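GphF (Cystobacter violaceus, PDB 6MFC) probably decarboxylates an acyl substrate to supply the starter unit for polyketide biosynthesis, using a repurposed GNAT-like fold. Local coordinates at residues A84-G89 and R141-I146. Numbering follows the deposited sequence.
Sequences AQRIAG and RLRPGI
Arg86 NH2 donates to the carbonyl oxygen Pro144 O at 2.9 Å, a fairly straight bond (163° at the hydrogen) with the acceptor at the edge of the guanidinium and close to its plane. The carbonyl belongs to the central peptide of a type II turn running from Arg143 to Ile146, so the arginine side chain holds the turn through a main-chain carbonyl. CG anti to the backbone N (chi1 -166°) and a chain extended on to NE carry the guanidinium from the strand to the turn. NE of the same group is hydrogen-bonded to Gly109 O, and these two anchors on backbone carbonyls would fix the rotation of the guanidinium. Ile146 reaches back to meet it and lays its CD1 methyl over one face, displaced toward the rim, 3.3 Å from Arg86 NE. Gly145 CA sits at the edge beside NH2. Arg143 brings up its CD methylene, 3.9 Å from Arg86 NH1, while Arg143 NE stays 5.3 Å from that nitrogen. Ile146, which is buried, also packs on Leu112 of strand 111-119. Arg86, near the end of strand 77-87, thus clasps the return loop of the beta-alpha-beta crossover (strand 111-119, helix 128-140, strand 148-153) of the GNAT fold.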
ATOM      1  N   ALA A  84      -3.611  -7.367   1.538  1.00 62.63           N
ATOM      2  CA  ALA A  84      -4.242  -6.750   2.694  1.00 65.77           C
ATOM      3  C   ALA A  84      -4.425  -7.788   3.791  1.00 81.86           C
ATOM      4  O   ALA A  84      -4.555  -8.984   3.519  1.00 81.81           O
ATOM      5  CB  ALA A  84      -5.590  -6.120   2.329  1.00 57.26           C
ATOM      6  N   GLN A  85      -4.428  -7.311   5.033  1.00 82.54           N
ATOM      7  CA  GLN A  85      -4.736  -8.143   6.185  1.00 77.19           C
ATOM      8  C   GLN A  85      -5.579  -7.333   7.156  1.00 77.66           C
ATOM      9  O   GLN A  85      -5.541  -6.101   7.165  1.00 80.58           O
ATOM     10  CB  GLN A  85      -3.471  -8.665   6.883  1.00 74.68           C
ATOM     11  CG  GLN A  85      -2.670  -7.612   7.628  1.00 75.36           C
ATOM     12  CD  GLN A  85      -1.409  -8.178   8.254  1.00 79.05           C
ATOM     13  OE1 GLN A  85      -1.062  -9.339   8.036  1.00 74.56           O
ATOM     14  NE2 GLN A  85      -0.716  -7.359   9.039  1.00 81.38           N
ATOM     15  N   ARG A  86      -6.351  -8.043   7.971  1.00 77.02           N
ATOM     16  CA  ARG A  86      -7.270  -7.419   8.912  1.00 69.53           C
ATOM     17  C   ARG A  86      -6.566  -7.236  10.251  1.00 75.86           C
ATOM     18  O   ARG A  86      -6.083  -8.210  10.841  1.00 90.14           O
ATOM     19  CB  ARG A  86      -8.529  -8.270   9.067  1.00 62.46           C
ATOM     20  CG  ARG A  86      -9.687  -7.572   9.753  1.00 68.54           C
ATOM     21  CD  ARG A  86     -10.983  -8.326   9.508  1.00 74.76           C
ATOM     22  NE  ARG A  86     -12.143  -7.619  10.041  1.00 88.27           N
ATOM     23  CZ  ARG A  86     -13.402  -7.936   9.757  1.00100.05           C
ATOM     24  NH1 ARG A  86     -13.666  -8.945   8.939  1.00101.98           N
ATOM     25  NH2 ARG A  86     -14.398  -7.239  10.286  1.00110.53           N
ATOM     26  N   ILE A  87      -6.493  -5.992  10.721  1.00 68.48           N
ATOM     27  CA  ILE A  87      -5.852  -5.693  11.997  1.00 76.78           C
ATOM     28  C   ILE A  87      -6.866  -5.045  12.931  1.00 87.36           C
ATOM     29  O   ILE A  87      -8.028  -4.847  12.560  1.00 88.37           O
ATOM     30  CB  ILE A  87      -4.616  -4.794  11.809  1.00 71.98           C
ATOM     31  CG1 ILE A  87      -5.031  -3.397  11.352  1.00 75.90           C
ATOM     32  CG2 ILE A  87      -3.653  -5.413  10.809  1.00 62.50           C
ATOM     33  CD1 ILE A  87      -3.865  -2.462  11.108  1.00 75.85           C
ATOM     34  N   ALA A  88      -6.429  -4.709  14.146  1.00 93.82           N
ATOM     35  CA  ALA A  88      -7.342  -4.181  15.155  1.00102.19           C
ATOM     36  C   ALA A  88      -7.955  -2.857  14.710  1.00 95.80           C
ATOM     37  O   ALA A  88      -9.181  -2.714  14.642  1.00 96.68           O
ATOM     38  CB  ALA A  88      -6.609  -4.018  16.488  1.00107.51           C
ATOM     39  N   GLY A  89      -7.112  -1.874  14.404  1.00 88.43           N
ATOM     40  CA  GLY A  89      -7.582  -0.582  13.967  1.00 88.39           C
ATOM     41  C   GLY A  89      -6.458   0.299  13.467  1.00 98.65           C
ATOM     42  O   GLY A  89      -5.301  -0.123  13.375  1.00105.92           O
ATOM     43  N   ARG A 141     -16.159  -2.314   2.133  1.00 96.69           N
ATOM     44  CA  ARG A 141     -17.445  -1.838   2.625  1.00 98.17           C
ATOM     45  C   ARG A 141     -18.522  -2.911   2.577  1.00 97.45           C
ATOM     46  O   ARG A 141     -19.591  -2.718   3.166  1.00104.45           O
ATOM     47  CB  ARG A 141     -17.887  -0.611   1.825  1.00107.51           C
ATOM     48  CG  ARG A 141     -16.946   0.577   1.954  1.00115.05           C
ATOM     49  CD  ARG A 141     -17.203   1.631   0.886  1.00118.72           C
ATOM     50  NE  ARG A 141     -18.391   2.433   1.165  1.00128.18           N
ATOM     51  CZ  ARG A 141     -19.591   2.203   0.642  1.00133.39           C
ATOM     52  NH1 ARG A 141     -19.770   1.188  -0.193  1.00133.05           N
ATOM     53  NH2 ARG A 141     -20.612   2.989   0.954  1.00130.44           N
ATOM     54  N   LEU A 142     -18.272  -4.026   1.895  1.00 92.27           N
ATOM     55  CA  LEU A 142     -19.200  -5.146   1.847  1.00 99.89           C
ATOM     56  C   LEU A 142     -18.819  -6.271   2.799  1.00108.34           C
ATOM     57  O   LEU A 142     -19.523  -7.286   2.850  1.00116.82           O
ATOM     58  CB  LEU A 142     -19.299  -5.692   0.418  1.00 94.08           C
ATOM     59  CG  LEU A 142     -20.121  -4.857  -0.565  1.00 94.80           C
ATOM     60  CD1 LEU A 142     -19.977  -5.392  -1.981  1.00 96.79           C
ATOM     61  CD2 LEU A 142     -21.585  -4.836  -0.150  1.00 96.00           C
ATOM     62  N   ARG A 143     -17.721  -6.124   3.549  1.00115.90           N
ATOM     63  CA  ARG A 143     -17.357  -7.116   4.551  1.00112.84           C
ATOM     64  C   ARG A 143     -17.784  -6.629   5.925  1.00112.77           C
ATOM     65  O   ARG A 143     -17.457  -5.492   6.298  1.00112.37           O
ATOM     66  CB  ARG A 143     -15.852  -7.377   4.534  1.00110.39           C
ATOM     67  CG  ARG A 143     -15.436  -8.662   5.239  1.00119.28           C
ATOM     68  CD  ARG A 143     -13.946  -8.932   5.076  1.00125.67           C
ATOM     69  NE  ARG A 143     -13.538  -8.937   3.674  1.00136.50           N
ATOM     70  CZ  ARG A 143     -13.542 -10.014   2.896  1.00149.73           C
ATOM     71  NH1 ARG A 143     -13.934 -11.184   3.381  1.00159.24           N
ATOM     72  NH2 ARG A 143     -13.153  -9.924   1.631  1.00147.27           N
ATOM     73  N   PRO A 144     -18.511  -7.435   6.699  1.00114.75           N
ATOM     74  CA  PRO A 144     -19.035  -6.946   7.982  1.00113.24           C
ATOM     75  C   PRO A 144     -17.922  -6.753   9.002  1.00104.45           C
ATOM     76  O   PRO A 144     -17.076  -7.630   9.196  1.00 92.45           O
ATOM     77  CB  PRO A 144     -20.007  -8.051   8.411  1.00115.92           C
ATOM     78  CG  PRO A 144     -19.478  -9.281   7.752  1.00117.34           C
ATOM     79  CD  PRO A 144     -18.906  -8.829   6.434  1.00115.64           C
ATOM     80  N   GLY A 145     -17.930  -5.589   9.655  1.00102.08           N
ATOM     81  CA  GLY A 145     -16.983  -5.251  10.689  1.00 95.79           C
ATOM     82  C   GLY A 145     -15.893  -4.291  10.252  1.00 97.85           C
ATOM     83  O   GLY A 145     -15.375  -3.539  11.084  1.00 98.05           O
ATOM     84  N   ILE A 146     -15.535  -4.299   8.969  1.00 97.54           N
ATOM     85  CA  ILE A 146     -14.475  -3.429   8.471  1.00100.63           C
ATOM     86  C   ILE A 146     -14.967  -1.988   8.485  1.00104.54           C
ATOM     87  O   ILE A 146     -15.962  -1.649   7.832  1.00107.05           O
ATOM     88  CB  ILE A 146     -14.033  -3.852   7.066  1.00105.17           C
ATOM     89  CG1 ILE A 146     -13.331  -5.210   7.113  1.00103.83           C
ATOM     90  CG2 ILE A 146     -13.111  -2.804   6.463  1.00107.53           C
ATOM     91  CD1 ILE A 146     -12.001  -5.178   7.830  1.00109.37           C
TER